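Local structure of putative amidohydrolase (Unidentified, 3FEQ) at residues D63-V68 and V271-T276; K134-T139 and L176-E181; R236-A241 and E257-L262; V360-Q365 and G372-L377. The protein is a zinc-bound amidohydrolase that probably works as a prolidase, hydrolysing dipeptides that end in proline. All coordinates share one frame; numbering follows the deposited sequence.

Contact 1 of 4, residues D63-V68 and V271-T276. With ZN (zinc ion), chain U.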
loop_
_atom_site.group_PDB
_atom_site.type_symbol
_atom_site.label_atom_id
_atom_site.label_comp_id
_atom_site.label_asym_id
_atom_site.label_seq_id
_atom_site.Cartn_x
_atom_site.Cartn_y
_atom_site.Cartn_z
ATOM N N ASP C 63 -25.770 34.071 11.301
ATOM C CA ASP C 63 -26.264 32.768 11.740
ATOM C C ASP C 63 -25.107 31.852 12.111
ATOM O O ASP C 63 -24.235 31.570 11.281
ATOM C CB ASP C 63 -27.085 32.119 10.636
ATOM C CG ASP C 63 -27.878 30.942 11.124
ATOM O OD1 ASP C 63 -27.397 30.214 12.028
ATOM O OD2 ASP C 63 -28.994 30.749 10.594
ATOM N N CYS C 64 -25.122 31.357 13.344
ATOM C CA CYS C 64 -23.942 30.731 13.903
ATOM C C CYS C 64 -23.925 29.231 13.733
ATOM O O CYS C 64 -22.993 28.575 14.201
ATOM C CB CYS C 64 -23.825 31.044 15.391
ATOM S SG CYS C 64 -23.577 32.759 15.747
ATOM N N HIS C 65 -24.973 28.683 13.120
ATOM C CA HIS C 65 -24.994 27.263 12.775
ATOM C C HIS C 65 -25.827 27.000 11.515
ATOM O O HIS C 65 -27.040 26.854 11.586
ATOM C CB HIS C 65 -25.514 26.444 13.966
ATOM C CG HIS C 65 -25.150 24.992 13.924
ATOM N ND1 HIS C 65 -24.261 24.419 14.807
ATOM C CD2 HIS C 65 -25.578 23.989 13.120
ATOM C CE1 HIS C 65 -24.152 23.126 14.542
ATOM N NE2 HIS C 65 -24.938 22.841 13.518
ATOM N N VAL C 66 -25.171 26.948 10.361
ATOM C CA VAL C 66 -25.811 26.462 9.129
ATOM C C VAL C 66 -25.026 25.318 8.489
ATOM O O VAL C 66 -23.842 25.142 8.765
ATOM C CB VAL C 66 -25.946 27.572 8.078
ATOM C CG1 VAL C 66 -26.873 28.656 8.559
ATOM C CG2 VAL C 66 -24.603 28.134 7.747
ATOM N N HIS C 67 -25.697 24.543 7.641
ATOM C CA HIS C 67 -25.017 23.680 6.685
ATOM C C HIS C 67 -25.458 24.107 5.298
ATOM O O HIS C 67 -26.467 23.643 4.773
ATOM C CB HIS C 67 -25.311 22.197 6.933
ATOM C CG HIS C 67 -24.961 21.733 8.312
ATOM N ND1 HIS C 67 -23.737 21.186 8.627
ATOM C CD2 HIS C 67 -25.664 21.769 9.469
ATOM C CE1 HIS C 67 -23.698 20.908 9.917
ATOM N NE2 HIS C 67 -24.854 21.256 10.453
ATOM N N VAL C 68 -24.712 25.051 4.744
ATOM C CA VAL C 68 -24.975 25.610 3.432
ATOM C C VAL C 68 -25.054 24.551 2.356
ATOM O O VAL C 68 -25.799 24.702 1.405
ATOM C CB VAL C 68 -23.851 26.539 3.054
ATOM C CG1 VAL C 68 -23.956 26.927 1.596
ATOM C CG2 VAL C 68 -23.839 27.741 3.981
ATOM N N VAL C 271 -25.157 27.830 21.104
ATOM C CA VAL C 271 -25.930 28.189 19.920
ATOM C C VAL C 271 -27.046 27.179 19.798
ATOM O O VAL C 271 -26.841 26.088 19.287
ATOM C CB VAL C 271 -25.069 28.200 18.626
ATOM C CG1 VAL C 271 -25.870 28.683 17.484
ATOM C CG2 VAL C 271 -23.874 29.101 18.777
ATOM N N PRO C 272 -28.197 27.478 20.406
ATOM C CA PRO C 272 -29.375 26.624 20.246
ATOM C C PRO C 272 -29.856 26.677 18.812
ATOM O O PRO C 272 -29.610 27.659 18.122
ATOM C CB PRO C 272 -30.401 27.283 21.161
ATOM C CG PRO C 272 -29.570 28.040 22.184
ATOM C CD PRO C 272 -28.421 28.561 21.382
ATOM N N THR C 273 -30.497 25.621 18.339
ATOM C CA THR C 273 -30.999 25.619 16.969
ATOM C C THR C 273 -32.428 25.122 16.940
ATOM O O THR C 273 -32.765 24.240 16.149
ATOM C CB THR C 273 -30.160 24.730 16.032
ATOM O OG1 THR C 273 -30.101 23.398 16.555
ATOM C CG2 THR C 273 -28.760 25.278 15.875
ATOM N N LEU C 274 -33.268 25.729 17.774
ATOM C CA LEU C 274 -34.600 25.202 18.059
ATOM C C LEU C 274 -35.469 24.989 16.822
ATOM O O LEU C 274 -36.180 23.990 16.729
ATOM C CB LEU C 274 -35.307 26.085 19.079
ATOM C CG LEU C 274 -34.538 26.225 20.400
ATOM C CD1 LEU C 274 -35.381 26.929 21.445
ATOM C CD2 LEU C 274 -34.076 24.870 20.915
ATOM N N VAL C 275 -35.358 25.887 15.850
ATOM C CA VAL C 275 -36.201 25.832 14.669
ATOM C C VAL C 275 -36.127 24.496 13.930
ATOM O O VAL C 275 -37.147 24.003 13.464
ATOM C CB VAL C 275 -35.945 27.021 13.719
ATOM C CG1 VAL C 275 -34.570 26.937 13.075
ATOM C CG2 VAL C 275 -37.033 27.123 12.670
ATOM N N THR C 276 -34.951 23.869 13.901
ATOM C CA THR C 276 -34.765 22.662 13.102
ATOM C C THR C 276 -35.609 21.502 13.606
ATOM O O THR C 276 -36.053 20.661 12.822
ATOM C CB THR C 276 -33.270 22.234 12.953
ATOM O OG1 THR C 276 -33.181 21.153 12.014
ATOM C CG2 THR C 276 -32.652 21.789 14.282
HETATM ZN ZN ZN U . -25.048 20.494 12.547
#
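His65 meets Thr273 and Val271 where the first of the two histidines of the His-X-His motif leaves the end of strand 56-66, inside the TIM barrel of the amidohydrolase superfamily. From CB outward, the His65 side chain first meets CG2 of Thr273, 3.9 Å from CB, with CG1 of Val271 a little farther off. At CG the same Thr273 methyl approaches the ring obliquely. CG stands anti to the backbone N (chi1 -160°), which swings the imidazole beside the carbonyl carbon and on toward the metal. On one side of the ring, ND1 is hydrogen-bonded to Glu250, a second-shell bond that helps fix the ring's rotation. At the tip, NE2 holds zinc at 2.5 Å, with the ion in the ring plane at its edge. NE2 of His67 reaches the same zinc at 2.2 Å, and Asp323 belongs to this site too. Thr273 turns its OG1 to His251, a ligand of the second zinc, so the residue that packs on one metal ligand also holds another. CB of Cys64 rests against both methyls of Val271, 3.8 Å from CG1. The corner of the chain here is an Asx turn: His65 N donates to OD1 of Asp63 over 3.1 Å in a nearly straight bond (168°), reaching that oxygen on its anti side.

Contact 2 of 4, residues K134-T139 and L176-E181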
loop_
_atom_site.group_PDB
_atom_site.type_symbol
_atom_site.label_atom_id
_atom_site.label_comp_id
_atom_site.label_asym_id
_atom_site.label_seq_id
_atom_site.Cartn_x
_atom_site.Cartn_y
_atom_site.Cartn_z
ATOM N N LYS C 134 -14.713 20.464 7.388
ATOM C CA LYS C 134 -15.527 19.305 7.697
ATOM C C LYS C 134 -15.548 19.024 9.181
ATOM O O LYS C 134 -14.531 19.109 9.859
ATOM C CB LYS C 134 -15.027 18.077 6.961
ATOM C CG LYS C 134 -14.627 18.342 5.561
ATOM C CD LYS C 134 -14.822 17.102 4.711
ATOM C CE LYS C 134 -16.087 17.190 3.872
ATOM N NZ LYS C 134 -16.089 18.350 2.940
ATOM N N ALA C 135 -16.723 18.683 9.681
ATOM C CA ALA C 135 -16.872 18.340 11.079
ATOM C C ALA C 135 -16.023 17.118 11.372
ATOM O O ALA C 135 -15.974 16.180 10.579
ATOM C CB ALA C 135 -18.324 18.063 11.391
ATOM N N LEU C 136 -15.314 17.149 12.489
ATOM C CA LEU C 136 -14.627 15.959 12.946
ATOM C C LEU C 136 -15.580 15.027 13.687
ATOM O O LEU C 136 -16.425 15.478 14.444
ATOM C CB LEU C 136 -13.456 16.347 13.820
ATOM C CG LEU C 136 -12.446 17.256 13.129
ATOM C CD1 LEU C 136 -11.216 17.362 14.015
ATOM C CD2 LEU C 136 -12.082 16.731 11.749
ATOM N N SER C 137 -15.488 13.730 13.417
ATOM C CA SER C 137 -16.317 12.755 14.099
ATOM C C SER C 137 -15.516 11.490 14.312
ATOM O O SER C 137 -14.650 11.171 13.507
ATOM C CB SER C 137 -17.587 12.448 13.317
ATOM O OG SER C 137 -18.299 11.380 13.921
ATOM N N GLN C 138 -15.746 10.823 15.442
ATOM C CA GLN C 138 -15.170 9.504 15.685
ATOM C C GLN C 138 -15.940 8.481 14.865
ATOM O O GLN C 138 -16.963 8.794 14.261
ATOM C CB GLN C 138 -15.224 9.133 17.171
ATOM C CG GLN C 138 -16.595 9.266 17.790
ATOM C CD GLN C 138 -16.844 8.221 18.843
ATOM O OE1 GLN C 138 -16.548 8.423 20.018
ATOM N NE2 GLN C 138 -17.392 7.087 18.426
ATOM N N THR C 139 -15.426 7.264 14.830
ATOM C CA THR C 139 -16.098 6.178 14.153
ATOM C C THR C 139 -17.438 5.909 14.823
ATOM O O THR C 139 -17.540 5.891 16.049
ATOM C CB THR C 139 -15.212 4.905 14.136
ATOM O OG1 THR C 139 -13.998 5.178 13.425
ATOM C CG2 THR C 139 -15.924 3.761 13.445
ATOM N N LEU C 176 -3.532 15.875 13.369
ATOM C CA LEU C 176 -3.352 15.958 11.942
ATOM C C LEU C 176 -4.602 16.472 11.223
ATOM O O LEU C 176 -4.522 17.453 10.480
ATOM C CB LEU C 176 -2.923 14.603 11.395
ATOM C CG LEU C 176 -2.617 14.578 9.905
ATOM C CD1 LEU C 176 -1.507 15.565 9.573
ATOM C CD2 LEU C 176 -2.230 13.179 9.521
ATOM N N ALA C 177 -5.769 15.892 11.491
ATOM C CA ALA C 177 -6.983 16.433 10.836
ATOM C C ALA C 177 -7.237 17.923 11.079
ATOM O O ALA C 177 -7.630 18.632 10.154
ATOM C CB ALA C 177 -8.202 15.624 11.158
ATOM N N VAL C 178 -7.013 18.402 12.307
ATOM C CA VAL C 178 -7.145 19.834 12.592
ATOM C C VAL C 178 -6.142 20.660 11.756
ATOM O O VAL C 178 -6.538 21.595 11.071
ATOM C CB VAL C 178 -7.011 20.162 14.116
ATOM C CG1 VAL C 178 -6.982 21.642 14.340
ATOM C CG2 VAL C 178 -8.169 19.615 14.903
ATOM N N ARG C 179 -4.855 20.312 11.793
ATOM C CA ARG C 179 -3.864 20.986 10.951
ATOM C C ARG C 179 -4.260 20.964 9.455
ATOM O O ARG C 179 -4.166 21.969 8.774
ATOM C CB ARG C 179 -2.469 20.377 11.152
ATOM C CG ARG C 179 -1.981 20.469 12.568
ATOM C CD ARG C 179 -0.583 19.924 12.753
ATOM N NE ARG C 179 -0.150 19.995 14.157
ATOM C CZ ARG C 179 0.775 19.208 14.714
ATOM N NH1 ARG C 179 1.407 18.283 13.996
ATOM N NH2 ARG C 179 1.091 19.360 15.995
ATOM N N GLU C 180 -4.749 19.831 8.966
ATOM C CA GLU C 180 -5.210 19.737 7.592
ATOM C C GLU C 180 -6.314 20.735 7.339
ATOM O O GLU C 180 -6.328 21.402 6.296
ATOM C CB GLU C 180 -5.721 18.324 7.270
ATOM C CG GLU C 180 -4.631 17.265 7.068
ATOM C CD GLU C 180 -5.171 15.837 7.094
ATOM O OE1 GLU C 180 -4.396 14.896 6.801
ATOM O OE2 GLU C 180 -6.368 15.652 7.408
ATOM N N GLU C 181 -7.246 20.828 8.288
ATOM C CA GLU C 181 -8.459 21.628 8.090
ATOM C C GLU C 181 -8.130 23.103 8.103
ATOM O O GLU C 181 -8.611 23.870 7.284
ATOM C CB GLU C 181 -9.528 21.308 9.135
ATOM C CG GLU C 181 -10.304 19.994 8.885
ATOM C CD GLU C 181 -10.703 19.731 7.419
ATOM O OE1 GLU C 181 -11.202 20.653 6.737
ATOM O OE2 GLU C 181 -10.565 18.568 6.973
#
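Leu136 and Ala177 face each other with CA atoms 7.9 Å apart, and Lys134 and Glu181 with theirs 7.5 Å apart, so the short strand 135-137 and helix 171-184 run in opposite senses. This is strand-on-helix packing in the alpha/beta barrel, where a barrel strand meets a helix of the surrounding layer. Leu136 carries it. Its CG lies anti to the carbonyl carbon (chi1 -58°), and the two methyls then fork over the helix: CD2 comes 4.1 Å from CB of Ala177, while CD1 lies 3.9 Å from CG2 of Val178. The Leu136 and Val178 side chains cross at about a right angle. Backbone bonds to Lys190 and Met192 tie Leu136 to strand 189-192, which follows helix 171-184, and Val178 also packs on Ile189 there. On the far side of the helix, Arg179 makes salt bridges to Glu213 and Asp169 of a neighbouring subunit, so the same helix serves the assembly. At the other end of the contact Glu181 bends back at chi2. Its OE2 forms salt bridges with Arg166 and Lys184, which should favour the charged carboxylate, and OE1 stops 3.6 Å from Lys134 N, too long for a hydrogen bond.

Contact 3 of 4, residues R236-A241 and E257-L262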
loop_
_atom_site.group_PDB
_atom_site.type_symbol
_atom_site.label_atom_id
_atom_site.label_comp_id
_atom_site.label_asym_id
_atom_site.label_seq_id
_atom_site.Cartn_x
_atom_site.Cartn_y
_atom_site.Cartn_z
ATOM N N ARG C 236 -23.920 16.096 30.661
ATOM C CA ARG C 236 -22.739 15.252 30.790
ATOM C C ARG C 236 -21.769 15.489 29.643
ATOM O O ARG C 236 -20.583 15.779 29.866
ATOM C CB ARG C 236 -23.157 13.780 30.799
ATOM C CG ARG C 236 -22.010 12.788 30.986
ATOM C CD ARG C 236 -22.511 11.344 31.020
ATOM N NE ARG C 236 -21.591 10.435 30.343
ATOM C CZ ARG C 236 -21.955 9.290 29.764
ATOM N NH1 ARG C 236 -21.055 8.513 29.171
ATOM N NH2 ARG C 236 -23.222 8.911 29.781
ATOM N N ALA C 237 -22.282 15.345 28.421
ATOM C CA ALA C 237 -21.517 15.584 27.201
ATOM C C ALA C 237 -21.055 17.035 27.087
ATOM O O ALA C 237 -19.964 17.307 26.588
ATOM C CB ALA C 237 -22.343 15.203 25.991
ATOM N N ILE C 238 -21.879 17.964 27.561
ATOM C CA ILE C 238 -21.523 19.370 27.526
ATOM C C ILE C 238 -20.401 19.687 28.493
ATOM O O ILE C 238 -19.416 20.332 28.124
ATOM C CB ILE C 238 -22.716 20.263 27.850
ATOM C CG1 ILE C 238 -23.684 20.282 26.663
ATOM C CG2 ILE C 238 -22.228 21.676 28.173
ATOM C CD1 ILE C 238 -25.068 20.806 26.976
ATOM N N ALA C 239 -20.551 19.227 29.729
ATOM C CA ALA C 239 -19.624 19.610 30.777
ATOM C C ALA C 239 -18.207 19.255 30.361
ATOM O O ALA C 239 -17.343 20.129 30.296
ATOM C CB ALA C 239 -19.990 18.950 32.097
ATOM N N ARG C 240 -17.999 17.996 29.982
ATOM C CA ARG C 240 -16.655 17.518 29.665
ATOM C C ARG C 240 -16.029 18.260 28.479
ATOM O O ARG C 240 -14.843 18.607 28.518
ATOM C CB ARG C 240 -16.638 16.000 29.454
ATOM C CG ARG C 240 -17.598 15.495 28.411
ATOM C CD ARG C 240 -17.585 14.000 28.373
ATOM N NE ARG C 240 -17.313 13.533 27.028
ATOM C CZ ARG C 240 -16.212 12.878 26.674
ATOM N NH1 ARG C 240 -16.056 12.494 25.415
ATOM N NH2 ARG C 240 -15.277 12.586 27.576
ATOM N N ALA C 241 -16.849 18.565 27.470
ATOM C CA ALA C 241 -16.410 19.373 26.330
ATOM C C ALA C 241 -15.876 20.714 26.792
ATOM O O ALA C 241 -14.799 21.133 26.372
ATOM C CB ALA C 241 -17.546 19.576 25.353
ATOM N N GLU C 257 -28.543 22.845 35.074
ATOM C CA GLU C 257 -27.968 24.116 35.502
ATOM C C GLU C 257 -26.550 23.942 36.019
ATOM O O GLU C 257 -25.799 24.910 36.112
ATOM C CB GLU C 257 -28.854 24.869 36.503
ATOM C CG GLU C 257 -29.168 24.121 37.774
ATOM C CD GLU C 257 -30.469 23.349 37.677
ATOM O OE1 GLU C 257 -30.493 22.291 37.006
ATOM O OE2 GLU C 257 -31.469 23.804 38.272
ATOM N N ALA C 258 -26.160 22.699 36.272
ATOM C CA ALA C 258 -24.786 22.398 36.639
ATOM C C ALA C 258 -23.837 22.716 35.501
ATOM O O ALA C 258 -22.809 23.378 35.692
ATOM C CB ALA C 258 -24.648 20.955 37.022
ATOM N N ALA C 259 -24.181 22.218 34.318
ATOM C CA ALA C 259 -23.352 22.412 33.135
ATOM C C ALA C 259 -23.398 23.871 32.704
ATOM O O ALA C 259 -22.370 24.463 32.360
ATOM C CB ALA C 259 -23.817 21.514 32.015
ATOM N N ALA C 260 -24.592 24.451 32.759
ATOM C CA ALA C 260 -24.771 25.851 32.419
ATOM C C ALA C 260 -23.861 26.740 33.255
ATOM O O ALA C 260 -23.156 27.594 32.721
ATOM C CB ALA C 260 -26.214 26.245 32.598
ATOM N N LYS C 261 -23.849 26.501 34.562
ATOM C CA LYS C 261 -23.032 27.275 35.484
ATOM C C LYS C 261 -21.560 27.131 35.109
ATOM O O LYS C 261 -20.835 28.118 35.050
ATOM C CB LYS C 261 -23.269 26.791 36.917
ATOM C CG LYS C 261 -23.465 27.874 38.003
ATOM C CD LYS C 261 -23.258 27.278 39.420
ATOM C CE LYS C 261 -24.169 27.837 40.515
ATOM N NZ LYS C 261 -23.467 28.760 41.447
ATOM N N LEU C 262 -21.145 25.905 34.793
ATOM C CA LEU C 262 -19.776 25.631 34.336
ATOM C C LEU C 262 -19.443 26.339 33.031
ATOM O O LEU C 262 -18.332 26.822 32.848
ATOM C CB LEU C 262 -19.563 24.134 34.157
ATOM C CG LEU C 262 -18.147 23.660 33.848
ATOM C CD1 LEU C 262 -17.239 23.881 35.049
ATOM C CD2 LEU C 262 -18.200 22.194 33.485
#
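Leu262 lays its CD2 methyl against Ala239, 4.0 Å from that residue's CB and 3.9 Å from its carbonyl O. Two torsions bring it there: CG stands anti to the backbone N (chi1 -173°), and chi2 near 68° then turns CD2 across to the neighbouring helix. The second touch is a methyl pair. Ile238 offers its CG2 branch, which comes 4.2 Å from CB of Ala259, while CG1, beside the backbone N, leads away from the alanine; the side chain also packs on Ile249, Val255 and Tyr311. With little more than methyl groups between them, the backbones come close, and the CA atoms of Ala239 and Ala259 are 5.2 Å apart. The two helices, 235-243 and 257-266, are successive members of the barrel's outer layer and run in roughly the same direction. Between them the chain passes through strand 248-254, and helix 235-243 is itself the crossover of a right-handed beta-alpha-beta unit joining parallel strands 228-234 and 248-254. Next round the layer, helix 302-314 receives Ala260 through Ile310 and Ala314. Arg236, on the same helix as Ala239, is hydrogen-bonded through NH2 to Asn225 of a neighbouring subunit.

Contact 4 of 4, residues V360-Q365 and G372-L377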
loop_
_atom_site.group_PDB
_atom_site.type_symbol
_atom_site.label_atom_id
_atom_site.label_comp_id
_atom_site.label_asym_id
_atom_site.label_seq_id
_atom_site.Cartn_x
_atom_site.Cartn_y
_atom_site.Cartn_z
ATOM N N VAL C 360 -18.067 34.728 16.369
ATOM C CA VAL C 360 -17.147 34.681 15.246
ATOM C C VAL C 360 -15.925 35.593 15.374
ATOM O O VAL C 360 -15.229 35.796 14.371
ATOM C CB VAL C 360 -17.850 34.896 13.869
ATOM C CG1 VAL C 360 -18.926 33.845 13.648
ATOM C CG2 VAL C 360 -18.435 36.299 13.753
ATOM N N ASN C 361 -15.636 36.068 16.600
ATOM C CA ASN C 361 -14.473 36.940 16.919
ATOM C C ASN C 361 -14.405 38.230 16.119
ATOM O O ASN C 361 -13.317 38.702 15.800
ATOM C CB ASN C 361 -13.132 36.212 16.749
ATOM C CG ASN C 361 -12.873 35.193 17.833
ATOM O OD1 ASN C 361 -12.762 35.540 19.005
ATOM N ND2 ASN C 361 -12.709 33.932 17.438
ATOM N N MET C 362 -15.559 38.767 15.749
ATOM C CA MET C 362 -15.596 39.969 14.937
ATOM C C MET C 362 -16.236 41.103 15.726
ATOM O O MET C 362 -16.954 41.934 15.159
ATOM C CB MET C 362 -16.362 39.715 13.640
ATOM C CG MET C 362 -15.600 38.918 12.594
ATOM S SD MET C 362 -14.241 39.826 11.811
ATOM C CE MET C 362 -14.631 39.670 10.068
ATOM N N GLN C 363 -15.970 41.119 17.036
ATOM C CA GLN C 363 -16.534 42.122 17.943
ATOM C C GLN C 363 -16.101 43.508 17.498
ATOM O O GLN C 363 -14.923 43.760 17.326
ATOM C CB GLN C 363 -16.160 41.848 19.412
ATOM C CG GLN C 363 -14.661 41.612 19.696
ATOM C CD GLN C 363 -14.189 40.161 19.464
ATOM O OE1 GLN C 363 -13.038 39.914 19.060
ATOM N NE2 GLN C 363 -15.070 39.203 19.741
ATOM N N GLY C 364 -17.062 44.360 17.168
ATOM C CA GLY C 364 -16.735 45.683 16.658
ATOM C C GLY C 364 -16.642 45.730 15.150
ATOM O O GLY C 364 -16.710 46.803 14.559
ATOM N N GLN C 365 -16.511 44.567 14.523
ATOM C CA GLN C 365 -16.371 44.487 13.077
ATOM C C GLN C 365 -17.714 44.210 12.419
ATOM O O GLN C 365 -18.021 44.755 11.367
ATOM C CB GLN C 365 -15.386 43.379 12.726
ATOM C CG GLN C 365 -14.215 43.806 11.869
ATOM C CD GLN C 365 -13.475 44.991 12.434
ATOM O OE1 GLN C 365 -13.033 45.866 11.687
ATOM N NE2 GLN C 365 -13.339 45.037 13.758
ATOM N N GLY C 372 -16.441 52.723 12.049
ATOM C CA GLY C 372 -15.286 51.861 11.898
ATOM C C GLY C 372 -15.675 50.431 11.595
ATOM O O GLY C 372 -14.847 49.646 11.148
ATOM N N ALA C 373 -16.939 50.092 11.833
ATOM C CA ALA C 373 -17.441 48.744 11.560
ATOM C C ALA C 373 -17.682 48.484 10.069
ATOM O O ALA C 373 -17.646 49.399 9.256
ATOM C CB ALA C 373 -18.710 48.471 12.371
ATOM N N ILE C 374 -17.921 47.223 9.721
ATOM C CA ILE C 374 -18.147 46.821 8.333
ATOM C C ILE C 374 -19.609 47.016 7.934
ATOM O O ILE C 374 -20.517 46.763 8.728
ATOM C CB ILE C 374 -17.762 45.355 8.122
ATOM C CG1 ILE C 374 -16.313 45.130 8.534
ATOM C CG2 ILE C 374 -17.998 44.934 6.693
ATOM C CD1 ILE C 374 -15.923 43.683 8.570
ATOM N N ALA C 375 -19.829 47.444 6.695
ATOM C CA ALA C 375 -21.121 47.935 6.281
ATOM C C ALA C 375 -22.058 46.813 5.859
ATOM O O ALA C 375 -22.498 46.738 4.703
ATOM C CB ALA C 375 -20.960 48.939 5.191
ATOM N N ASP C 376 -22.376 45.953 6.822
ATOM C CA ASP C 376 -23.341 44.882 6.628
ATOM C C ASP C 376 -24.645 45.297 7.284
ATOM O O ASP C 376 -24.794 45.203 8.496
ATOM C CB ASP C 376 -22.825 43.578 7.246
ATOM C CG ASP C 376 -21.825 42.843 6.347
ATOM O OD1 ASP C 376 -21.363 43.434 5.346
ATOM O OD2 ASP C 376 -21.492 41.672 6.648
ATOM N N LEU C 377 -25.567 45.802 6.476
ATOM C CA LEU C 377 -26.788 46.404 6.986
ATOM C C LEU C 377 -28.022 45.745 6.421
ATOM O O LEU C 377 -28.036 45.276 5.279
ATOM C CB LEU C 377 -26.850 47.895 6.649
ATOM C CG LEU C 377 -26.064 48.911 7.486
ATOM C CD1 LEU C 377 -25.748 48.387 8.888
ATOM C CD2 LEU C 377 -24.794 49.321 6.752
#
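A Schellman motif ends helix 354-359, with Asn361 at positive phi as its C-prime residue, and the loop beyond it folds back so that Gln365 meets Ala373 and Ile374 before strand 377-380 of the beta-sheet domain. One backbone hydrogen bond crosses the loop: Ile374 N donates to Gln365 O over 3.0 Å, nearly straight at 162°. A tight turn sets up that acceptor, for Gln365 N bonds back to Met362 O at 2.7 Å. At Gly364, phi 92°, a CB would press on the carbonyl O of Gln363, so glycine fits. Around the bond, aliphatic carbons pack on carbonyl oxygens and on each other. The Ile374 side chain passes the carbonyl O of Gln365 and crosses the glutamine side chain at a slant, CD1 3.7 Å from CG. The glutamine's OE1 has a weak hydrogen bond to Arg33. Met362, bent at chi2, brings CE loosely to the same isoleucine methyl, 4.5 Å from CD1. CB of Ala373 sits by the carbonyl oxygens of Gly364 and Gln365. Next comes an inverse gamma turn centred on Ala375, after which Asp376 makes a salt bridge with Arg128. The turn is closed by Asp376 N on Ile374 O, at 2.8 Å.

Contact 1 lies nearest the middle, its centre about 5 Å from that of the chain. Residues 63-68 and 271-276 close a long loop of sequence, within which contacts 2 and 3 follow one another; contact 4 comes after all of them. The centres of contacts 2, 3 and 4 each lie 20 or 21 Å from contact 1, and none touches it. Contacts 2 and 3 belong to the barrel's strand and helix layers, with centres 24 Å apart, and both have residues that reach neighbouring subunits. Contact 4, 29 to 30 Å from those two, leads from the barrel to the sheet built from both chain ends. The zinc site thus lies centrally, with the barrel's helix layer and the second domain around it.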